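Local atomic coordinates of DNA polymerase (Bacillus phage phi29, PDB entry 2PY5), a protein that replicates the viral genome from a protein primer, copying DNA processively with strand displacement and proofreading it with a 3'-5' exonuclease. Residues 36-41 with 161-166; 72-77 with 88-93; 220-225 with 283-288; 504-507 with 512-515. The protein carries 2 engineered substitutions. One frame throughout, in Å; residues are numbered along the deposited sequence.

How the contacts relate
Contacts 1 and 2 both lie in the exonuclease region and pack helices against the same mixed sheet: 36-41 supplies an outermost strand, and 88-93 a strand near the far side. Contact 2 is nested in the chain between the segments of contact 1, their centres about 26 Å apart. Contacts 2 and 3 are buried, the first joining an aliphatic–ring contact to a phenol–carboxylate bond, the second purely aliphatic between its segments; in each, another residue of one segment meets DNA of chain C. Contact 1 is partly buried and mixes tyrosine hydroxyls, a water and isoleucines. Contact 4, at a partly exposed hairpin of the polymerization region, relies on paired backbones instead.

Contact 1 of 4, residues 36-41 with 161-166; sequences SEYKIG and EEYAYI
With chi1 at -173°, Tyr-163 holds its CG anti to the backbone N and brings the end of its ring up to strand 38-41, while Tyr-38, its CG set between backbone N and carbonyl carbon (chi1 83°), reaches out from the opposite direction. The two hydroxyls meet with Tyr-38 OH 3.0 Å from Tyr-163 OH, the Tyr-38 oxygen lying at the edge of the Tyr-163 ring and in its plane. A water also bridges the pair of segments: it accepts from Ile-40 N and lies 2.7 Å from Tyr-163 OH. Strand 38-41 is an outermost strand of the exonuclease sheet, hydrogen-bonded to strand 24-31, and helix 160-182 packs on it through residues 161-166. Ile-40 packs against one face of the Tyr-163 ring. Its CD1 sits 3.8 Å from the centroid of that ring and only 5° off the normal, a CH-pi contact over the face, and its CB comes to 3.6 Å from Tyr-163 CE1. One turn along the helix, Ile-166 CG2 packs at 4.0 Å from Ile-40 CG1. The side chain of Ile-166 also touches Ala-26 and comes within about 4 Å of that of Glu-14, essential for exonucleolysis.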
# COMPACT_ATOMS: atom_id res chain seq x y z
N SER F 36 -27.24 -13.24 9.09
CA SER F 36 -27.87 -14.46 9.59
C SER F 36 -27.83 -15.62 8.59
O SER F 36 -28.00 -16.78 8.98
CB SER F 36 -29.33 -14.18 10.02
OG SER F 36 -30.23 -14.22 8.92
N GLU F 37 -27.63 -15.32 7.31
CA GLU F 37 -27.51 -16.35 6.27
C GLU F 37 -26.04 -16.70 6.08
O GLU F 37 -25.27 -15.92 5.50
CB GLU F 37 -28.07 -15.87 4.93
CG GLU F 37 -28.03 -16.94 3.85
CD GLU F 37 -28.14 -16.40 2.45
OE1 GLU F 37 -28.72 -15.30 2.26
OE2 GLU F 37 -27.67 -17.10 1.53
N TYR F 38 -25.65 -17.87 6.57
CA TYR F 38 -24.27 -18.28 6.52
C TYR F 38 -24.15 -19.79 6.58
O TYR F 38 -25.07 -20.48 7.01
CB TYR F 38 -23.48 -17.61 7.66
CG TYR F 38 -23.59 -18.32 8.97
CD1 TYR F 38 -22.60 -19.22 9.37
CD2 TYR F 38 -24.67 -18.13 9.80
CE1 TYR F 38 -22.68 -19.89 10.54
CE2 TYR F 38 -24.77 -18.81 11.00
CZ TYR F 38 -23.76 -19.70 11.36
OH TYR F 38 -23.83 -20.39 12.55
N LYS F 39 -23.01 -20.30 6.13
CA LYS F 39 -22.74 -21.72 6.22
C LYS F 39 -21.25 -21.97 6.33
O LYS F 39 -20.44 -21.32 5.67
CB LYS F 39 -23.31 -22.45 5.00
CG LYS F 39 -23.17 -23.98 5.13
CD LYS F 39 -24.09 -24.77 4.21
CE LYS F 39 -23.82 -26.29 4.33
NZ LYS F 39 -24.32 -26.89 5.62
N ILE F 40 -20.90 -22.90 7.21
CA ILE F 40 -19.53 -23.39 7.34
C ILE F 40 -19.53 -24.90 7.13
O ILE F 40 -20.37 -25.62 7.68
CB ILE F 40 -18.97 -23.02 8.73
CG1 ILE F 40 -18.79 -21.50 8.82
CG2 ILE F 40 -17.64 -23.75 9.00
CD1 ILE F 40 -18.67 -20.99 10.23
N GLY F 41 -18.58 -25.37 6.31
CA GLY F 41 -18.48 -26.79 5.98
C GLY F 41 -17.04 -27.21 5.77
O GLY F 41 -16.13 -26.38 5.85
N GLU F 161 -14.81 -24.57 18.37
CA GLU F 161 -13.84 -23.48 18.47
C GLU F 161 -13.35 -23.01 17.09
O GLU F 161 -13.29 -21.80 16.81
CB GLU F 161 -12.65 -23.92 19.34
CG GLU F 161 -12.99 -24.18 20.81
CD GLU F 161 -13.52 -25.60 21.10
OE1 GLU F 161 -13.69 -26.43 20.18
OE2 GLU F 161 -13.77 -25.89 22.29
N GLU F 162 -13.02 -23.96 16.22
CA GLU F 162 -12.63 -23.65 14.85
C GLU F 162 -13.79 -22.98 14.08
O GLU F 162 -13.58 -22.02 13.34
CB GLU F 162 -12.20 -24.92 14.13
CG GLU F 162 -10.90 -25.49 14.65
CD GLU F 162 -10.67 -26.94 14.23
OE1 GLU F 162 -11.60 -27.60 13.72
OE2 GLU F 162 -9.55 -27.42 14.42
N TYR F 163 -14.99 -23.52 14.27
CA TYR F 163 -16.21 -23.00 13.64
C TYR F 163 -16.45 -21.54 14.04
O TYR F 163 -16.77 -20.71 13.20
CB TYR F 163 -17.40 -23.88 14.08
CG TYR F 163 -18.74 -23.60 13.42
CD1 TYR F 163 -19.23 -24.44 12.42
CD2 TYR F 163 -19.55 -22.54 13.83
CE1 TYR F 163 -20.47 -24.22 11.83
CE2 TYR F 163 -20.78 -22.30 13.25
CZ TYR F 163 -21.24 -23.14 12.25
OH TYR F 163 -22.47 -22.92 11.68
N ALA F 164 -16.28 -21.25 15.32
CA ALA F 164 -16.45 -19.90 15.84
C ALA F 164 -15.43 -18.93 15.25
O ALA F 164 -15.78 -17.78 14.93
CB ALA F 164 -16.36 -19.91 17.37
N TYR F 165 -14.18 -19.37 15.11
CA TYR F 165 -13.15 -18.53 14.49
C TYR F 165 -13.48 -18.21 13.03
O TYR F 165 -13.32 -17.07 12.58
CB TYR F 165 -11.78 -19.22 14.53
CG TYR F 165 -10.97 -19.00 15.79
CD1 TYR F 165 -10.68 -17.71 16.24
CD2 TYR F 165 -10.45 -20.08 16.50
CE1 TYR F 165 -9.92 -17.51 17.39
CE2 TYR F 165 -9.69 -19.89 17.64
CZ TYR F 165 -9.43 -18.61 18.08
OH TYR F 165 -8.67 -18.41 19.22
N ILE F 166 -13.93 -19.21 12.29
CA ILE F 166 -14.25 -19.05 10.88
C ILE F 166 -15.45 -18.10 10.73
O ILE F 166 -15.43 -17.18 9.90
CB ILE F 166 -14.54 -20.42 10.20
CG1 ILE F 166 -13.28 -21.31 10.24
CG2 ILE F 166 -15.02 -20.22 8.75
CD1 ILE F 166 -13.56 -22.81 10.02
O HOH W 1 -22.96 -23.78 9.17

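Contact 2 of 4, residues 72-77 with 88-93; sequences NWLERN and NTYNTI. With nucleotides of chain C.
The C-terminal part of helix 63-76 faces the start of strand 89-94, with the backbones closest at Leu-74 and Tyr-90, whose CA atoms are 8.0 Å apart. Tyr-90 bridges the gap and is met in two ways. Leu-74 CD1 lies over one face of its ring, offset toward the rim and 3.8 Å from Tyr-90 CG, which makes a CH-pi contact 23° off the normal. Glu-75 OE2 lies at the ring edge and accepts from Tyr-90 OH over 2.6 Å through its anti lone pair. Glu-75 reaches this place by bending at chi2 (-78°), and its carboxylate stands 83° from the ring plane. Leucine and glutamate together thus restrain the tyrosine at face and hydroxyl. Farther along the strand, Ile-93, involved in binding template-primer structures, packs its CD1 3.7 Å from C5 of DG2 of chain C. In the exonuclease fold, strand 89-94 runs between strands 80-81 and 100-110; Trp-81 meets the Tyr-90 ring edge-to-face, Pro-404 of strand 402-406 touches Tyr-90, and Leu-74 is packed against Met-48 of helix 44-54 and Ile-105 of strand 100-110.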
# COMPACT_ATOMS: atom_id res chain seq x y z
N ASN F 72 -7.25 -23.98 -8.69
CA ASN F 72 -6.90 -25.40 -8.69
C ASN F 72 -8.15 -26.27 -8.85
O ASN F 72 -8.14 -27.26 -9.56
CB ASN F 72 -6.15 -25.78 -7.40
CG ASN F 72 -4.65 -25.59 -7.52
OD1 ASN F 72 -4.11 -24.50 -7.22
ND2 ASN F 72 -3.97 -26.61 -7.98
N TRP F 73 -9.24 -25.91 -8.18
CA TRP F 73 -10.48 -26.69 -8.30
C TRP F 73 -11.08 -26.54 -9.70
O TRP F 73 -11.43 -27.53 -10.33
CB TRP F 73 -11.50 -26.26 -7.24
CG TRP F 73 -12.75 -27.09 -7.21
CD1 TRP F 73 -12.99 -28.17 -6.41
CD2 TRP F 73 -13.93 -26.93 -8.03
NE1 TRP F 73 -14.23 -28.69 -6.66
CE2 TRP F 73 -14.83 -27.96 -7.65
CE3 TRP F 73 -14.31 -26.04 -9.03
CZ2 TRP F 73 -16.09 -28.10 -8.24
CZ3 TRP F 73 -15.55 -26.17 -9.60
CH2 TRP F 73 -16.43 -27.22 -9.22
N LEU F 74 -11.17 -25.30 -10.18
CA LEU F 74 -11.78 -25.04 -11.47
C LEU F 74 -11.11 -25.87 -12.55
O LEU F 74 -11.78 -26.52 -13.33
CB LEU F 74 -11.72 -23.54 -11.82
CG LEU F 74 -12.65 -22.65 -10.99
CD1 LEU F 74 -12.23 -21.19 -11.14
CD2 LEU F 74 -14.10 -22.81 -11.42
N GLU F 75 -9.77 -25.87 -12.55
CA GLU F 75 -8.98 -26.58 -13.56
C GLU F 75 -9.16 -28.09 -13.53
O GLU F 75 -8.93 -28.75 -14.54
CB GLU F 75 -7.50 -26.23 -13.38
CG GLU F 75 -7.17 -24.78 -13.78
CD GLU F 75 -7.09 -24.60 -15.28
OE1 GLU F 75 -6.73 -25.57 -15.99
OE2 GLU F 75 -7.35 -23.47 -15.77
N ARG F 76 -9.56 -28.64 -12.38
CA ARG F 76 -9.80 -30.08 -12.25
C ARG F 76 -11.26 -30.49 -12.39
O ARG F 76 -11.59 -31.67 -12.36
CB ARG F 76 -9.26 -30.56 -10.91
CG ARG F 76 -7.74 -30.52 -10.80
CD ARG F 76 -7.33 -30.83 -9.40
NE ARG F 76 -5.88 -31.01 -9.26
CZ ARG F 76 -5.02 -30.00 -9.17
NH1 ARG F 76 -5.42 -28.74 -9.19
NH2 ARG F 76 -3.73 -30.25 -9.03
N ASN F 77 -12.13 -29.51 -12.56
CA ASN F 77 -13.56 -29.74 -12.53
C ASN F 77 -14.25 -29.15 -13.75
O ASN F 77 -15.43 -28.77 -13.69
CB ASN F 77 -14.14 -29.22 -11.22
CG ASN F 77 -13.86 -30.16 -10.06
OD1 ASN F 77 -14.63 -31.11 -9.83
ND2 ASN F 77 -12.76 -29.92 -9.36
N ASN F 88 -18.74 -22.41 -19.10
CA ASN F 88 -17.82 -23.32 -18.41
C ASN F 88 -16.37 -22.89 -18.50
O ASN F 88 -15.47 -23.69 -18.69
CB ASN F 88 -17.99 -24.76 -18.90
CG ASN F 88 -19.33 -25.30 -18.57
OD1 ASN F 88 -19.77 -25.23 -17.42
ND2 ASN F 88 -20.01 -25.85 -19.57
N THR F 89 -16.16 -21.59 -18.35
CA THR F 89 -14.82 -21.03 -18.26
C THR F 89 -14.78 -19.99 -17.16
O THR F 89 -15.82 -19.58 -16.64
CB THR F 89 -14.38 -20.37 -19.57
OG1 THR F 89 -15.15 -19.18 -19.79
CG2 THR F 89 -14.51 -21.33 -20.78
N TYR F 90 -13.57 -19.55 -16.82
CA TYR F 90 -13.38 -18.48 -15.84
C TYR F 90 -12.40 -17.46 -16.42
O TYR F 90 -11.53 -17.80 -17.22
CB TYR F 90 -12.90 -19.01 -14.47
CG TYR F 90 -11.51 -19.59 -14.50
CD1 TYR F 90 -10.42 -18.84 -14.09
CD2 TYR F 90 -11.29 -20.88 -14.96
CE1 TYR F 90 -9.16 -19.35 -14.12
CE2 TYR F 90 -10.00 -21.42 -15.00
CZ TYR F 90 -8.94 -20.64 -14.57
OH TYR F 90 -7.65 -21.12 -14.61
N ASN F 91 -12.62 -16.21 -16.05
CA ASN F 91 -11.73 -15.09 -16.41
C ASN F 91 -11.08 -14.61 -15.12
O ASN F 91 -11.59 -14.88 -14.01
CB ASN F 91 -12.54 -13.97 -17.07
CG ASN F 91 -11.68 -12.83 -17.62
OD1 ASN F 91 -10.49 -13.01 -17.88
ND2 ASN F 91 -12.29 -11.67 -17.80
N THR F 92 -9.95 -13.92 -15.24
CA THR F 92 -9.28 -13.36 -14.07
C THR F 92 -8.79 -11.95 -14.36
O THR F 92 -8.58 -11.58 -15.51
CB THR F 92 -8.05 -14.20 -13.64
OG1 THR F 92 -7.18 -14.37 -14.75
CG2 THR F 92 -8.47 -15.57 -13.18
N ILE F 93 -8.61 -11.18 -13.29
CA ILE F 93 -7.78 -9.97 -13.30
C ILE F 93 -6.67 -10.19 -12.29
O ILE F 93 -6.88 -10.07 -11.10
CB ILE F 93 -8.56 -8.68 -12.95
CG1 ILE F 93 -9.71 -8.49 -13.91
CG2 ILE F 93 -7.61 -7.50 -12.95
CD1 ILE F 93 -10.64 -7.34 -13.52
P DG C 2 -11.63 0.00 -18.26
OP1 DG C 2 -12.05 1.42 -18.19
OP2 DG C 2 -10.32 -0.35 -18.85
O5' DG C 2 -11.75 -0.65 -16.79
C5' DG C 2 -12.98 -0.45 -16.09
C4' DG C 2 -13.10 -1.18 -14.77
O4' DG C 2 -13.55 -2.53 -14.99
C3' DG C 2 -11.86 -1.33 -13.91
O3' DG C 2 -12.29 -1.10 -12.59
C2' DG C 2 -11.42 -2.78 -14.06
C1' DG C 2 -12.77 -3.43 -14.21
N9 DG C 2 -12.84 -4.65 -14.99
C8 DG C 2 -12.08 -5.01 -16.07
N7 DG C 2 -12.42 -6.16 -16.57
C5 DG C 2 -13.48 -6.57 -15.77
C6 DG C 2 -14.26 -7.74 -15.82
O6 DG C 2 -14.15 -8.67 -16.62
N1 DG C 2 -15.24 -7.76 -14.83
C2 DG C 2 -15.45 -6.78 -13.89
N2 DG C 2 -16.44 -6.97 -13.00
N3 DG C 2 -14.71 -5.67 -13.83
C4 DG C 2 -13.76 -5.64 -14.80

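Contact 3 of 4, residues 220-225 with 283-288; sequences KEVRYA and LHIQHI. With nucleotides of chain C.
Ile-285 points from its strand toward residues 222-225 and meets two partners through its methyls: CD1 touches both, CG2 only Ala-225. Its CD1 lies 3.9 Å from Val-222 CG1, the two side chains crossing at about a right angle. Its CG2, anti to the backbone N, rests 3.8 Å from Ala-225 CB, while CD1 also comes to 4.0 Å from that same methyl. The alanine therefore sits against both branches of the isoleucine. Val-222 also touches Val-431 of helix 427-447, and Trp-327 of strand 324-329 packs on Ile-285. The first bond of the Arg-223 side chain points away from the strand, and its guanidinium reaches the DNA. The chain is extended as far as CD and then bends at chi3 (-53°), so that NH1 donates to OP1 of DT6 of chain C over 3.2 Å with an N-H...O angle of 172°, the oxygen lying in the guanidinium plane. Asp-219 forms a salt bridge with NH2, and Ala-394 O also accepts from NH1. Aliphatic packing thus joins the DNA-binding linker region, 192-229, to the polymerization region, while the neighbouring arginine turns its charge to the phosphate backbone.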
# COMPACT_ATOMS: atom_id res chain seq x y z
N LYS F 220 4.73 7.59 -20.74
CA LYS F 220 5.94 6.84 -20.41
C LYS F 220 7.07 7.78 -19.97
O LYS F 220 7.75 7.50 -18.99
CB LYS F 220 6.37 5.99 -21.61
CG LYS F 220 7.58 5.12 -21.35
CD LYS F 220 7.79 4.09 -22.48
N GLU F 221 7.25 8.90 -20.67
CA GLU F 221 8.26 9.90 -20.27
C GLU F 221 7.97 10.50 -18.90
O GLU F 221 8.85 10.61 -18.05
CB GLU F 221 8.39 11.02 -21.32
CG GLU F 221 8.90 10.55 -22.66
CD GLU F 221 9.24 11.68 -23.62
OE1 GLU F 221 9.85 11.38 -24.67
OE2 GLU F 221 8.94 12.86 -23.31
N VAL F 222 6.71 10.89 -18.68
CA VAL F 222 6.31 11.42 -17.39
C VAL F 222 6.63 10.40 -16.28
O VAL F 222 7.13 10.75 -15.23
CB VAL F 222 4.81 11.81 -17.37
CG1 VAL F 222 4.37 12.29 -15.98
CG2 VAL F 222 4.54 12.92 -18.41
N ARG F 223 6.34 9.12 -16.56
CA ARG F 223 6.45 8.07 -15.57
C ARG F 223 7.90 7.84 -15.12
O ARG F 223 8.14 7.43 -13.99
CB ARG F 223 5.83 6.79 -16.12
CG ARG F 223 5.86 5.56 -15.19
CD ARG F 223 5.09 4.37 -15.79
NE ARG F 223 3.76 4.83 -16.14
CZ ARG F 223 2.80 5.08 -15.28
NH1 ARG F 223 2.93 4.74 -13.99
NH2 ARG F 223 1.66 5.60 -15.72
N TYR F 224 8.85 8.14 -16.00
CA TYR F 224 10.26 8.05 -15.59
C TYR F 224 10.56 8.93 -14.38
O TYR F 224 11.52 8.66 -13.65
CB TYR F 224 11.22 8.42 -16.72
CG TYR F 224 11.20 7.56 -17.96
CD1 TYR F 224 11.22 8.13 -19.21
CD2 TYR F 224 11.17 6.18 -17.87
CE1 TYR F 224 11.21 7.37 -20.36
CE2 TYR F 224 11.17 5.39 -19.02
CZ TYR F 224 11.18 6.00 -20.25
OH TYR F 224 11.18 5.23 -21.43
N ALA F 225 9.77 9.99 -14.20
CA ALA F 225 9.96 10.92 -13.11
C ALA F 225 9.15 10.56 -11.86
O ALA F 225 9.19 11.32 -10.87
CB ALA F 225 9.59 12.37 -13.59
N LEU F 283 5.77 24.53 -14.16
CA LEU F 283 6.29 23.25 -13.69
C LEU F 283 6.85 22.48 -14.87
O LEU F 283 6.38 22.60 -15.99
CB LEU F 283 5.21 22.40 -13.02
CG LEU F 283 4.54 22.96 -11.77
CD1 LEU F 283 3.51 21.98 -11.24
CD2 LEU F 283 5.57 23.33 -10.68
N HIS F 284 7.86 21.65 -14.62
CA HIS F 284 8.40 20.86 -15.71
C HIS F 284 9.05 19.58 -15.23
O HIS F 284 9.35 19.45 -14.05
CB HIS F 284 9.38 21.67 -16.59
CG HIS F 284 10.73 21.93 -15.99
ND1 HIS F 284 10.98 22.94 -15.09
CD2 HIS F 284 11.94 21.35 -16.24
CE1 HIS F 284 12.26 22.93 -14.75
NE2 HIS F 284 12.87 21.98 -15.44
N ILE F 285 9.25 18.68 -16.18
CA ILE F 285 10.05 17.46 -16.00
C ILE F 285 11.19 17.60 -16.99
O ILE F 285 10.95 17.85 -18.17
CB ILE F 285 9.20 16.19 -16.23
CG1 ILE F 285 8.19 16.00 -15.10
CG2 ILE F 285 10.12 14.92 -16.32
CD1 ILE F 285 7.12 14.93 -15.36
N GLN F 286 12.41 17.44 -16.49
CA GLN F 286 13.64 17.62 -17.29
C GLN F 286 14.33 16.26 -17.41
O GLN F 286 14.59 15.63 -16.39
CB GLN F 286 14.57 18.62 -16.61
CG GLN F 286 15.89 18.89 -17.33
CD GLN F 286 15.72 19.69 -18.61
OE1 GLN F 286 15.31 20.87 -18.58
NE2 GLN F 286 16.06 19.07 -19.75
N HIS F 287 14.61 15.83 -18.63
CA HIS F 287 15.51 14.71 -18.90
C HIS F 287 16.92 15.28 -18.91
O HIS F 287 17.24 16.16 -19.72
CB HIS F 287 15.18 14.05 -20.23
CG HIS F 287 15.98 12.81 -20.54
ND1 HIS F 287 16.00 12.24 -21.79
CD2 HIS F 287 16.79 12.04 -19.76
CE1 HIS F 287 16.79 11.17 -21.78
NE2 HIS F 287 17.26 11.02 -20.56
N ILE F 288 17.76 14.74 -18.02
CA ILE F 288 19.13 15.23 -17.81
C ILE F 288 20.04 14.02 -17.71
O ILE F 288 19.64 13.02 -17.11
CB ILE F 288 19.22 16.12 -16.52
CG1 ILE F 288 20.66 16.58 -16.24
CG2 ILE F 288 18.64 15.40 -15.29
CD1 ILE F 288 20.74 17.69 -15.20
P DT C 6 4.79 1.95 -12.18
OP1 DT C 6 5.46 3.08 -12.85
OP2 DT C 6 3.71 1.17 -12.85
O5' DT C 6 5.89 0.88 -11.73
C5' DT C 6 7.14 1.28 -11.20
C4' DT C 6 7.98 0.05 -10.97
O4' DT C 6 7.41 -0.66 -9.84
C3' DT C 6 8.02 -0.94 -12.14
O3' DT C 6 9.34 -1.47 -12.35
C2' DT C 6 7.03 -2.02 -11.72
C1' DT C 6 7.17 -2.00 -10.20
N1 DT C 6 5.97 -2.51 -9.42
C2 DT C 6 6.19 -3.38 -8.38
O2 DT C 6 7.30 -3.77 -8.05
N3 DT C 6 5.04 -3.79 -7.72
C4 DT C 6 3.73 -3.43 -8.00
O4 DT C 6 2.79 -3.86 -7.34
C5 DT C 6 3.58 -2.51 -9.10
C7 DT C 6 2.21 -2.03 -9.51
C6 DT C 6 4.68 -2.10 -9.75

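Contact 4 of 4, residues 504-507 with 512-515; sequences IYMK and KLVE. With EDO (1,2-ethanediol), chain Y.
Two backbone hydrogen bonds pair Lys-507 with Val-514. Lys-507 N donates to Val-514 O over 2.7 Å, nearly along the C=O axis, and Val-514 N returns a bond of 2.8 Å to Lys-507 O with an N-H...O angle of 175°. CA-H...O contacts supplement them: Met-506 CA lies 3.2 Å from Val-514 O, and Leu-513 CA approaches Lys-507 O. Next along the ladder, Met-506 and Glu-515 form a non-hydrogen-bonded pair with CA atoms 4.4 Å apart and diverging side chains. This is an antiparallel beta hairpin in the polymerization region, made by strands 499-509 and 512-515; the former is also paired with strand 523-530. The short segments are strongly twisted, their N-to-C directions 134° apart.

Van der Waals contacts flank the pairing. Met-506 CB meets Leu-513 CD1 at 3.8 Å, the side chains crossing at about a right angle. Bends at chi2 and chi3 fold the methionine back, laying its CE against the Val-514 carbonyl, 3.6 Å from Val-514 C. Lys-507 and Val-514 share one face of the sheet, where Lys-507 CG packs 3.8 Å from Val-514 CG2; beyond CG the lysine chain is extended, and its CE passes close to Glu-515 O before NZ forms a salt bridge with Asp-520.

Among the polar side chains, Glu-515 bends at chi2 and its OE2 accepts from O1 of a 1,2-ethanediol over 2.7 Å, a molecule probably from the crystallisation liquor and also hydrogen-bonded to Lys-525. Ile-504 CD1 borders this same diol, and Tyr-505 OH is hydrogen-bonded to Glu-244.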
# COMPACT_ATOMS: atom_id res chain seq x y z
N ILE F 504 10.71 4.09 23.89
CA ILE F 504 9.97 5.36 23.81
C ILE F 504 9.39 5.74 25.18
O ILE F 504 8.78 4.93 25.84
CB ILE F 504 8.84 5.27 22.76
CG1 ILE F 504 9.43 5.03 21.37
CG2 ILE F 504 7.97 6.53 22.79
CD1 ILE F 504 8.37 4.79 20.26
N TYR F 505 9.58 7.01 25.57
CA TYR F 505 9.01 7.55 26.79
C TYR F 505 7.48 7.58 26.71
O TYR F 505 6.93 8.11 25.75
CB TYR F 505 9.51 8.97 27.01
CG TYR F 505 10.95 9.09 27.48
CD1 TYR F 505 11.89 9.76 26.70
CD2 TYR F 505 11.34 8.63 28.73
CE1 TYR F 505 13.20 9.91 27.13
CE2 TYR F 505 12.64 8.78 29.17
CZ TYR F 505 13.57 9.42 28.37
OH TYR F 505 14.86 9.58 28.83
N MET F 506 6.83 6.98 27.70
CA MET F 506 5.38 6.93 27.79
C MET F 506 4.94 7.38 29.17
O MET F 506 5.68 7.28 30.14
CB MET F 506 4.87 5.50 27.56
CG MET F 506 5.30 4.87 26.26
SD MET F 506 4.61 5.63 24.78
CE MET F 506 2.93 4.99 24.79
N LYS F 507 3.70 7.85 29.26
CA LYS F 507 3.12 8.26 30.52
C LYS F 507 1.70 7.73 30.64
O LYS F 507 0.98 7.63 29.64
CB LYS F 507 3.15 9.78 30.67
CG LYS F 507 2.44 10.55 29.60
CD LYS F 507 2.39 12.01 29.98
CE LYS F 507 2.03 12.87 28.81
NZ LYS F 507 1.85 14.29 29.23
N LYS F 512 -4.34 4.80 30.97
CA LYS F 512 -3.88 4.38 29.65
C LYS F 512 -2.51 4.98 29.38
O LYS F 512 -2.18 6.05 29.88
CB LYS F 512 -4.88 4.83 28.58
CG LYS F 512 -6.33 4.44 28.88
CD LYS F 512 -7.24 4.78 27.72
CE LYS F 512 -8.71 4.69 28.11
NZ LYS F 512 -9.07 5.60 29.24
N LEU F 513 -1.70 4.28 28.59
CA LEU F 513 -0.36 4.73 28.26
C LEU F 513 -0.40 5.57 27.00
O LEU F 513 -0.91 5.13 25.96
CB LEU F 513 0.60 3.55 28.03
CG LEU F 513 1.56 3.01 29.09
CD1 LEU F 513 2.77 2.46 28.34
CD2 LEU F 513 1.99 4.04 30.13
N VAL F 514 0.17 6.77 27.07
CA VAL F 514 0.31 7.64 25.91
C VAL F 514 1.74 8.16 25.86
O VAL F 514 2.49 8.00 26.82
CB VAL F 514 -0.67 8.81 25.95
CG1 VAL F 514 -2.12 8.29 25.99
CG2 VAL F 514 -0.37 9.71 27.15
N GLU F 515 2.10 8.80 24.76
CA GLU F 515 3.46 9.32 24.58
C GLU F 515 3.80 10.33 25.66
O GLU F 515 2.99 11.20 26.00
CB GLU F 515 3.66 9.92 23.18
CG GLU F 515 3.83 8.88 22.09
CD GLU F 515 2.53 8.21 21.68
OE1 GLU F 515 1.44 8.74 21.97
OE2 GLU F 515 2.60 7.15 21.02
C1 EDO Y . 4.79 6.60 18.85
O1 EDO Y . 4.92 6.02 20.16
C2 EDO Y . 5.50 5.74 17.81
O2 EDO Y . 5.05 4.37 17.86